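Local structure of N-acetylgalactosaminyltransferase 7 (Homo sapiens, 6IWR) at residues Val154-Gly159 with Asp187-Glu192; Val183-Phe188 with Phe212-Arg217. The protein is a polypeptide GalNAc transferase family member that joins a GT-A-type glycosyltransferase domain, built on a Rossmann-like sheet, to a ricin-type beta-trefoil lectin domain. One frame throughout, in Å; residues are numbered along the deposited sequence.

Interaction 1 of 2, residues Val154-Gly159 with Asp187-Glu192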
ATOM      1  N   VAL A 154      -5.180 -18.968 -22.202  1.00 26.36           N
ATOM      2  CA  VAL A 154      -5.660 -19.512 -20.945  1.00 26.17           C
ATOM      3  C   VAL A 154      -6.367 -18.391 -20.200  1.00 29.83           C
ATOM      4  O   VAL A 154      -5.839 -17.283 -20.087  1.00 32.85           O
ATOM      5  CB  VAL A 154      -4.492 -20.091 -20.128  1.00 28.89           C
ATOM      6  CG1 VAL A 154      -4.961 -20.496 -18.730  1.00 29.30           C
ATOM      7  CG2 VAL A 154      -3.851 -21.248 -20.887  1.00 21.33           C
ATOM      8  N   PHE A 155      -7.578 -18.644 -19.725  1.00 28.32           N
ATOM      9  CA  PHE A 155      -8.272 -17.608 -18.987  1.00 31.56           C
ATOM     10  C   PHE A 155      -8.913 -18.189 -17.739  1.00 35.19           C
ATOM     11  O   PHE A 155      -9.186 -19.392 -17.646  1.00 35.23           O
ATOM     12  CB  PHE A 155      -9.311 -16.888 -19.860  1.00 31.04           C
ATOM     13  CG  PHE A 155     -10.521 -17.705 -20.175  1.00 30.80           C
ATOM     14  CD1 PHE A 155     -11.631 -17.678 -19.338  1.00 29.07           C
ATOM     15  CD2 PHE A 155     -10.566 -18.471 -21.327  1.00 32.41           C
ATOM     16  CE1 PHE A 155     -12.761 -18.413 -19.625  1.00 27.34           C
ATOM     17  CE2 PHE A 155     -11.701 -19.223 -21.627  1.00 29.19           C
ATOM     18  CZ  PHE A 155     -12.797 -19.203 -20.764  1.00 29.82           C
ATOM     19  N   HIS A 156      -9.111 -17.305 -16.760  1.00 32.05           N
ATOM     20  CA  HIS A 156      -9.851 -17.626 -15.540  1.00 32.25           C
ATOM     21  C   HIS A 156     -10.652 -16.386 -15.170  1.00 32.00           C
ATOM     22  O   HIS A 156     -10.070 -15.359 -14.814  1.00 33.60           O
ATOM     23  CB  HIS A 156      -8.906 -18.047 -14.406  1.00 36.01           C
ATOM     24  CG  HIS A 156      -9.580 -18.212 -13.075  1.00 37.96           C
ATOM     25  ND1 HIS A 156     -10.223 -19.376 -12.700  1.00 41.91           N
ATOM     26  CD2 HIS A 156      -9.717 -17.355 -12.035  1.00 37.95           C
ATOM     27  CE1 HIS A 156     -10.736 -19.223 -11.492  1.00 40.51           C
ATOM     28  NE2 HIS A 156     -10.439 -18.008 -11.066  1.00 40.72           N
ATOM     29  N   ASN A 157     -11.975 -16.471 -15.274  1.00 32.17           N
ATOM     30  CA  ASN A 157     -12.877 -15.425 -14.797  1.00 32.83           C
ATOM     31  C   ASN A 157     -12.651 -14.085 -15.485  1.00 34.26           C
ATOM     32  O   ASN A 157     -13.053 -13.043 -14.962  1.00 31.78           O
ATOM     33  CB  ASN A 157     -12.776 -15.266 -13.282  1.00 32.53           C
ATOM     34  CG  ASN A 157     -13.582 -16.314 -12.543  1.00 40.18           C
ATOM     35  OD1 ASN A 157     -14.319 -17.105 -13.158  1.00 37.65           O
ATOM     36  ND2 ASN A 157     -13.465 -16.325 -11.220  1.00 38.99           N
ATOM     37  N   GLU A 158     -12.054 -14.105 -16.674  1.00 33.72           N
ATOM     38  CA  GLU A 158     -11.782 -12.878 -17.408  1.00 29.71           C
ATOM     39  C   GLU A 158     -13.070 -12.133 -17.745  1.00 30.21           C
ATOM     40  O   GLU A 158     -14.134 -12.730 -17.945  1.00 29.92           O
ATOM     41  CB  GLU A 158     -11.015 -13.205 -18.686  1.00 27.81           C
ATOM     42  CG  GLU A 158     -10.474 -12.000 -19.420  1.00 30.10           C
ATOM     43  CD  GLU A 158      -9.275 -11.364 -18.712  1.00 39.18           C
ATOM     44  OE1 GLU A 158      -8.608 -12.050 -17.893  1.00 39.08           O
ATOM     45  OE2 GLU A 158      -9.006 -10.168 -18.981  1.00 39.18           O
ATOM     46  N   GLY A 159     -12.967 -10.808 -17.789  1.00 32.79           N
ATOM     47  CA  GLY A 159     -14.089 -10.009 -18.249  1.00 32.60           C
ATOM     48  C   GLY A 159     -14.391 -10.279 -19.714  1.00 32.22           C
ATOM     49  O   GLY A 159     -13.490 -10.469 -20.534  1.00 31.83           O
ATOM     50  N   ASP A 187      -9.687 -22.251 -17.303  1.00 32.09           N
ATOM     51  CA  ASP A 187      -9.152 -22.893 -16.100  1.00 32.55           C
ATOM     52  C   ASP A 187     -10.129 -22.765 -14.931  1.00 36.55           C
ATOM     53  O   ASP A 187      -9.836 -22.162 -13.895  1.00 33.67           O
ATOM     54  CB  ASP A 187      -7.797 -22.315 -15.732  1.00 35.75           C
ATOM     55  CG  ASP A 187      -7.027 -23.222 -14.805  1.00 35.22           C
ATOM     56  OD1 ASP A 187      -7.224 -24.456 -14.905  1.00 35.34           O
ATOM     57  OD2 ASP A 187      -6.250 -22.699 -13.973  1.00 39.89           O
ATOM     58  N   PHE A 188     -11.320 -23.339 -15.125  1.00 37.07           N
ATOM     59  CA  PHE A 188     -12.255 -23.581 -14.029  1.00 41.97           C
ATOM     60  C   PHE A 188     -12.914 -22.287 -13.537  1.00 41.57           C
ATOM     61  O   PHE A 188     -13.084 -22.092 -12.337  1.00 42.79           O
ATOM     62  CB  PHE A 188     -11.556 -24.300 -12.870  1.00 38.67           C
ATOM     63  CG  PHE A 188     -12.473 -25.124 -12.039  1.00 38.81           C
ATOM     64  CD1 PHE A 188     -13.300 -26.059 -12.637  1.00 39.68           C
ATOM     65  CD2 PHE A 188     -12.516 -24.975 -10.666  1.00 40.03           C
ATOM     66  CE1 PHE A 188     -14.166 -26.829 -11.876  1.00 38.61           C
ATOM     67  CE2 PHE A 188     -13.376 -25.746  -9.891  1.00 32.05           C
ATOM     68  CZ  PHE A 188     -14.198 -26.671 -10.496  1.00 36.61           C
ATOM     69  N   SER A 189     -13.293 -21.410 -14.468  1.00 40.22           N
ATOM     70  CA  SER A 189     -13.972 -20.164 -14.127  1.00 39.22           C
ATOM     71  C   SER A 189     -15.336 -20.439 -13.491  1.00 41.75           C
ATOM     72  O   SER A 189     -15.965 -21.472 -13.731  1.00 45.46           O
ATOM     73  CB  SER A 189     -14.154 -19.300 -15.381  1.00 37.16           C
ATOM     74  OG  SER A 189     -12.938 -19.070 -16.075  1.00 34.75           O
ATOM     75  N   ASN A 190     -15.815 -19.487 -12.689  1.00 42.53           N
ATOM     76  CA  ASN A 190     -17.177 -19.580 -12.183  1.00 43.76           C
ATOM     77  C   ASN A 190     -18.128 -18.541 -12.759  1.00 45.97           C
ATOM     78  O   ASN A 190     -19.339 -18.720 -12.642  1.00 50.51           O
ATOM     79  CB  ASN A 190     -17.203 -19.459 -10.654  1.00 39.66           C
ATOM     80  CG  ASN A 190     -16.083 -18.620 -10.130  1.00 45.77           C
ATOM     81  OD1 ASN A 190     -14.944 -19.083 -10.057  1.00 54.78           O
ATOM     82  ND2 ASN A 190     -16.375 -17.370  -9.785  1.00 44.03           N
ATOM     83  N   LYS A 191     -17.629 -17.475 -13.377  1.00 44.32           N
ATOM     84  CA  LYS A 191     -18.511 -16.403 -13.818  1.00 38.02           C
ATOM     85  C   LYS A 191     -19.339 -16.852 -15.018  1.00 42.30           C
ATOM     86  O   LYS A 191     -18.825 -17.427 -15.983  1.00 38.35           O
ATOM     87  CB  LYS A 191     -17.708 -15.137 -14.138  1.00 34.77           C
ATOM     88  CG  LYS A 191     -16.613 -14.876 -13.121  1.00 35.59           C
ATOM     89  CD  LYS A 191     -16.372 -13.410 -12.792  1.00 31.55           C
ATOM     90  CE  LYS A 191     -16.245 -13.296 -11.279  1.00 36.46           C
ATOM     91  NZ  LYS A 191     -15.883 -11.973 -10.717  1.00 40.72           N
ATOM     92  N   GLU A 192     -20.642 -16.561 -14.949  1.00 42.90           N
ATOM     93  CA  GLU A 192     -21.628 -17.134 -15.856  1.00 40.80           C
ATOM     94  C   GLU A 192     -21.483 -16.653 -17.290  1.00 41.70           C
ATOM     95  O   GLU A 192     -21.807 -17.398 -18.223  1.00 42.08           O
ATOM     96  CB  GLU A 192     -23.022 -16.806 -15.361  1.00 48.68           C
ATOM     97  CG  GLU A 192     -24.033 -17.859 -15.715  1.00 60.76           C
ATOM     98  CD  GLU A 192     -25.381 -17.245 -15.949  1.00 77.13           C
ATOM     99  OE1 GLU A 192     -25.585 -16.097 -15.488  1.00 73.61           O
ATOM    100  OE2 GLU A 192     -26.223 -17.897 -16.603  1.00 89.64           O
TER
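N157 and S189 lie at the centre of this contact, each side chain accepting backbone N-H from the other segment: two for N157 OD1, one for S189 OG. The amide oxygen N157 OD1 accepts N190 N at 2.9 Å, in the carbonyl plane and on a lone pair, and a weak bond from K191 N reaches the same oxygen. CG of K191 packs beside it, 3.2 Å from N157 OD1. In return S189 OG accepts N157 N at 2.9 Å; with OG beside its own backbone N (chi1 -54°), the hydroxyl is also hydrogen-bonded to D186 OD1. Where strand 149-155 ends, D187 N donates almost straight to F155 O (2.9 Å, 176° at the hydrogen). H156 ND1 then bonds to D187 O at 3.1 Å, approaching from above the carbonyl plane.

The outer side is looser. N157 ND2 reaches N190 OD1 only weakly, at 3.3 Å, with the two amide planes nearly perpendicular, and N190 is exposed. K191 runs on past N157 to a salt bridge with E112 and a cation-pi contact with F113. Such contacts are typical of the Rossmann-like sheet of GT-A folds, where loops at the C-terminal strand ends gather.

Interaction 2 of 2, residues Val183-Phe188 with Phe212-Arg217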
ATOM      1  N   VAL A 183      -7.432 -21.561 -29.532  1.00 24.20           N
ATOM      2  CA  VAL A 183      -7.864 -22.468 -28.474  1.00 26.10           C
ATOM      3  C   VAL A 183      -7.926 -21.688 -27.167  1.00 27.28           C
ATOM      4  O   VAL A 183      -6.889 -21.260 -26.644  1.00 27.23           O
ATOM      5  CB  VAL A 183      -6.909 -23.665 -28.353  1.00 25.66           C
ATOM      6  CG1 VAL A 183      -7.186 -24.448 -27.060  1.00 26.05           C
ATOM      7  CG2 VAL A 183      -7.021 -24.554 -29.567  1.00 22.86           C
ATOM      8  N   LEU A 184      -9.130 -21.485 -26.640  1.00 27.60           N
ATOM      9  CA  LEU A 184      -9.275 -20.883 -25.321  1.00 28.83           C
ATOM     10  C   LEU A 184      -9.306 -22.009 -24.302  1.00 30.10           C
ATOM     11  O   LEU A 184     -10.003 -23.009 -24.503  1.00 33.89           O
ATOM     12  CB  LEU A 184     -10.539 -20.028 -25.218  1.00 25.60           C
ATOM     13  CG  LEU A 184     -10.886 -19.054 -26.350  1.00 28.35           C
ATOM     14  CD1 LEU A 184     -12.284 -18.484 -26.120  1.00 25.71           C
ATOM     15  CD2 LEU A 184      -9.855 -17.916 -26.542  1.00 23.43           C
ATOM     16  N   ILE A 185      -8.517 -21.871 -23.242  1.00 30.95           N
ATOM     17  CA  ILE A 185      -8.464 -22.848 -22.159  1.00 32.35           C
ATOM     18  C   ILE A 185      -9.080 -22.206 -20.927  1.00 33.05           C
ATOM     19  O   ILE A 185      -8.486 -21.314 -20.304  1.00 33.59           O
ATOM     20  CB  ILE A 185      -7.036 -23.322 -21.859  1.00 29.41           C
ATOM     21  CG1 ILE A 185      -6.401 -23.955 -23.085  1.00 23.11           C
ATOM     22  CG2 ILE A 185      -7.071 -24.325 -20.713  1.00 28.54           C
ATOM     23  CD1 ILE A 185      -6.937 -25.306 -23.398  1.00 26.52           C
ATOM     24  N   ASP A 186     -10.264 -22.682 -20.566  1.00 35.11           N
ATOM     25  CA  ASP A 186     -10.967 -22.231 -19.371  1.00 33.00           C
ATOM     26  C   ASP A 186     -10.400 -22.961 -18.170  1.00 33.62           C
ATOM     27  O   ASP A 186     -10.611 -24.169 -18.026  1.00 34.93           O
ATOM     28  CB  ASP A 186     -12.453 -22.531 -19.506  1.00 33.24           C
ATOM     29  CG  ASP A 186     -13.251 -21.973 -18.373  1.00 36.60           C
ATOM     30  OD1 ASP A 186     -12.657 -21.673 -17.308  1.00 37.49           O
ATOM     31  OD2 ASP A 186     -14.473 -21.815 -18.567  1.00 39.03           O
ATOM     32  N   ASP A 187      -9.687 -22.251 -17.303  1.00 32.09           N
ATOM     33  CA  ASP A 187      -9.152 -22.893 -16.100  1.00 32.55           C
ATOM     34  C   ASP A 187     -10.129 -22.765 -14.931  1.00 36.55           C
ATOM     35  O   ASP A 187      -9.836 -22.162 -13.895  1.00 33.67           O
ATOM     36  CB  ASP A 187      -7.797 -22.315 -15.732  1.00 35.75           C
ATOM     37  CG  ASP A 187      -7.027 -23.222 -14.805  1.00 35.22           C
ATOM     38  OD1 ASP A 187      -7.224 -24.456 -14.905  1.00 35.34           O
ATOM     39  OD2 ASP A 187      -6.250 -22.699 -13.973  1.00 39.89           O
ATOM     40  N   PHE A 188     -11.320 -23.339 -15.125  1.00 37.07           N
ATOM     41  CA  PHE A 188     -12.255 -23.581 -14.029  1.00 41.97           C
ATOM     42  C   PHE A 188     -12.914 -22.287 -13.537  1.00 41.57           C
ATOM     43  O   PHE A 188     -13.084 -22.092 -12.337  1.00 42.79           O
ATOM     44  CB  PHE A 188     -11.556 -24.300 -12.870  1.00 38.67           C
ATOM     45  CG  PHE A 188     -12.473 -25.124 -12.039  1.00 38.81           C
ATOM     46  CD1 PHE A 188     -13.300 -26.059 -12.637  1.00 39.68           C
ATOM     47  CD2 PHE A 188     -12.516 -24.975 -10.666  1.00 40.03           C
ATOM     48  CE1 PHE A 188     -14.166 -26.829 -11.876  1.00 38.61           C
ATOM     49  CE2 PHE A 188     -13.376 -25.746  -9.891  1.00 32.05           C
ATOM     50  CZ  PHE A 188     -14.198 -26.671 -10.496  1.00 36.61           C
ATOM     51  N   PHE A 212     -11.935 -25.194 -24.373  1.00 32.00           N
ATOM     52  CA  PHE A 212     -11.905 -26.444 -23.634  1.00 34.02           C
ATOM     53  C   PHE A 212     -11.893 -26.098 -22.161  1.00 34.42           C
ATOM     54  O   PHE A 212     -11.116 -25.239 -21.733  1.00 35.65           O
ATOM     55  CB  PHE A 212     -10.689 -27.306 -23.991  1.00 32.86           C
ATOM     56  CG  PHE A 212     -10.647 -27.733 -25.439  1.00 32.11           C
ATOM     57  CD1 PHE A 212     -11.677 -28.468 -25.992  1.00 31.78           C
ATOM     58  CD2 PHE A 212      -9.562 -27.402 -26.240  1.00 35.10           C
ATOM     59  CE1 PHE A 212     -11.634 -28.858 -27.315  1.00 34.13           C
ATOM     60  CE2 PHE A 212      -9.512 -27.790 -27.578  1.00 31.80           C
ATOM     61  CZ  PHE A 212     -10.552 -28.527 -28.115  1.00 29.08           C
ATOM     62  N   ARG A 213     -12.777 -26.743 -21.403  1.00 37.45           N
ATOM     63  CA  ARG A 213     -12.904 -26.551 -19.966  1.00 31.23           C
ATOM     64  C   ARG A 213     -12.024 -27.526 -19.201  1.00 35.37           C
ATOM     65  O   ARG A 213     -11.902 -28.698 -19.563  1.00 41.22           O
ATOM     66  CB  ARG A 213     -14.346 -26.751 -19.528  1.00 31.20           C
ATOM     67  CG  ARG A 213     -15.130 -25.502 -19.426  1.00 32.95           C
ATOM     68  CD  ARG A 213     -15.387 -24.897 -20.785  1.00 32.79           C
ATOM     69  NE  ARG A 213     -15.869 -23.521 -20.637  1.00 38.42           N
ATOM     70  CZ  ARG A 213     -16.745 -22.963 -21.455  1.00 37.40           C
ATOM     71  NH1 ARG A 213     -17.240 -23.665 -22.469  1.00 49.69           N
ATOM     72  NH2 ARG A 213     -17.145 -21.728 -21.251  1.00 38.72           N
ATOM     73  N   ASN A 214     -11.435 -27.032 -18.117  1.00 38.84           N
ATOM     74  CA  ASN A 214     -10.689 -27.844 -17.170  1.00 34.03           C
ATOM     75  C   ASN A 214     -11.613 -28.279 -16.045  1.00 38.30           C
ATOM     76  O   ASN A 214     -12.458 -27.504 -15.599  1.00 40.55           O
ATOM     77  CB  ASN A 214      -9.503 -27.063 -16.600  1.00 34.61           C
ATOM     78  CG  ASN A 214      -8.388 -26.916 -17.593  1.00 35.97           C
ATOM     79  OD1 ASN A 214      -8.335 -27.636 -18.582  1.00 34.09           O
ATOM     80  ND2 ASN A 214      -7.479 -25.988 -17.332  1.00 34.96           N
ATOM     81  N   GLU A 215     -11.445 -29.523 -15.583  1.00 46.59           N
ATOM     82  CA  GLU A 215     -12.345 -30.061 -14.568  1.00 41.56           C
ATOM     83  C   GLU A 215     -12.013 -29.515 -13.183  1.00 42.44           C
ATOM     84  O   GLU A 215     -12.889 -29.434 -12.319  1.00 49.05           O
ATOM     85  CB  GLU A 215     -12.291 -31.586 -14.584  1.00 49.91           C
ATOM     86  CG  GLU A 215     -12.776 -32.207 -15.888  1.00 53.26           C
ATOM     87  CD  GLU A 215     -12.152 -33.571 -16.151  1.00 71.90           C
ATOM     88  OE1 GLU A 215     -11.175 -33.923 -15.443  1.00 74.78           O
ATOM     89  OE2 GLU A 215     -12.633 -34.285 -17.066  1.00 76.95           O
ATOM     90  N   ARG A 216     -10.759 -29.142 -12.953  1.00 38.41           N
ATOM     91  CA  ARG A 216     -10.331 -28.513 -11.713  1.00 42.84           C
ATOM     92  C   ARG A 216      -9.447 -27.329 -12.057  1.00 39.05           C
ATOM     93  O   ARG A 216      -8.893 -27.245 -13.154  1.00 41.45           O
ATOM     94  CB  ARG A 216      -9.569 -29.494 -10.782  1.00 45.31           C
ATOM     95  CG  ARG A 216      -8.657 -30.526 -11.473  1.00 50.07           C
ATOM     96  CD  ARG A 216      -7.155 -30.319 -11.170  1.00 53.28           C
ATOM     97  NE  ARG A 216      -6.698 -30.917  -9.914  1.00 67.22           N
ATOM     98  CZ  ARG A 216      -5.581 -30.582  -9.251  1.00 75.94           C
ATOM     99  NH1 ARG A 216      -4.760 -29.629  -9.700  1.00 65.82           N
ATOM    100  NH2 ARG A 216      -5.291 -31.205  -8.113  1.00 73.22           N
ATOM    101  N   ARG A 217      -9.325 -26.397 -11.128  1.00 36.80           N
ATOM    102  CA  ARG A 217      -8.423 -25.279 -11.369  1.00 36.66           C
ATOM    103  C   ARG A 217      -6.992 -25.793 -11.369  1.00 39.80           C
ATOM    104  O   ARG A 217      -6.406 -26.014 -10.311  1.00 37.81           O
ATOM    105  CB  ARG A 217      -8.595 -24.199 -10.319  1.00 33.47           C
ATOM    106  CG  ARG A 217      -7.582 -23.100 -10.471  1.00 33.86           C
ATOM    107  CD  ARG A 217      -8.259 -21.817 -10.841  1.00 35.13           C
ATOM    108  NE  ARG A 217      -7.320 -20.835 -11.376  1.00 41.17           N
ATOM    109  CZ  ARG A 217      -7.105 -19.635 -10.847  1.00 41.83           C
ATOM    110  NH1 ARG A 217      -7.765 -19.256  -9.757  1.00 39.64           N
ATOM    111  NH2 ARG A 217      -6.236 -18.810 -11.417  1.00 48.70           N
TER
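D186 and R213 are paired across two parallel strands, and their side chains meet on the same face of the sheet. Three backbone bonds set the register: F212 N to L184 O, D186 N to F212 O, and N214 N to D186 O. On the other face, V183 CG1 packs 3.9 Å from F212 CD2.

Followed outward, D186 CB lies 3.8 Å from F212 O, and CG, anti to the backbone N (chi1 -174°), comes within 4.1 Å of R213 CG. At the tip OD2 accepts R213 NE at 3.0 Å in a salt bridge, in the guanidinium plane and on the anti side of the carboxylate, while OD1 bonds to S189. R213 NH1 has a second acid, D199. Past the strand ends, N214 ND2 donates to D187 OD1 at 2.9 Å, with carboxylate and amide planes 84° apart; OD1 also takes E218 N. R217 NE makes a weak, long salt bridge to D187 OD2. The F188 ring lies on the backbone of the opposite loop, with R216 CA 4.0 Å from its centroid in a CH-pi contact.

D186 thus ties the strand pair side by side through charge, whereas D187 joins its loop to residues 214-218 mostly through directed hydrogen bonds.

How the interactions relate
Interactions 1 and 2 follow one another across neighbouring parallel strands of the GT-A sheet: strand 179-186 lies between 149-155 and 209-213, and the centres of the two contacts are 8 Å apart. They share D187 and F188. D187 turns its main chain to interaction 1 and its carboxylate to interaction 2, tying the loops after all three strands together. F155 N lies 2.9 Å from I185 O, a probable hydrogen bond, and F155 CZ packs 3.6 Å from D186 CB. H156 NE2 and R217 NH1 pack 3.2 Å apart, and both side chains are about 10 Å from the bound manganese ion, placing this corner near the metal rather than in its coordination shell.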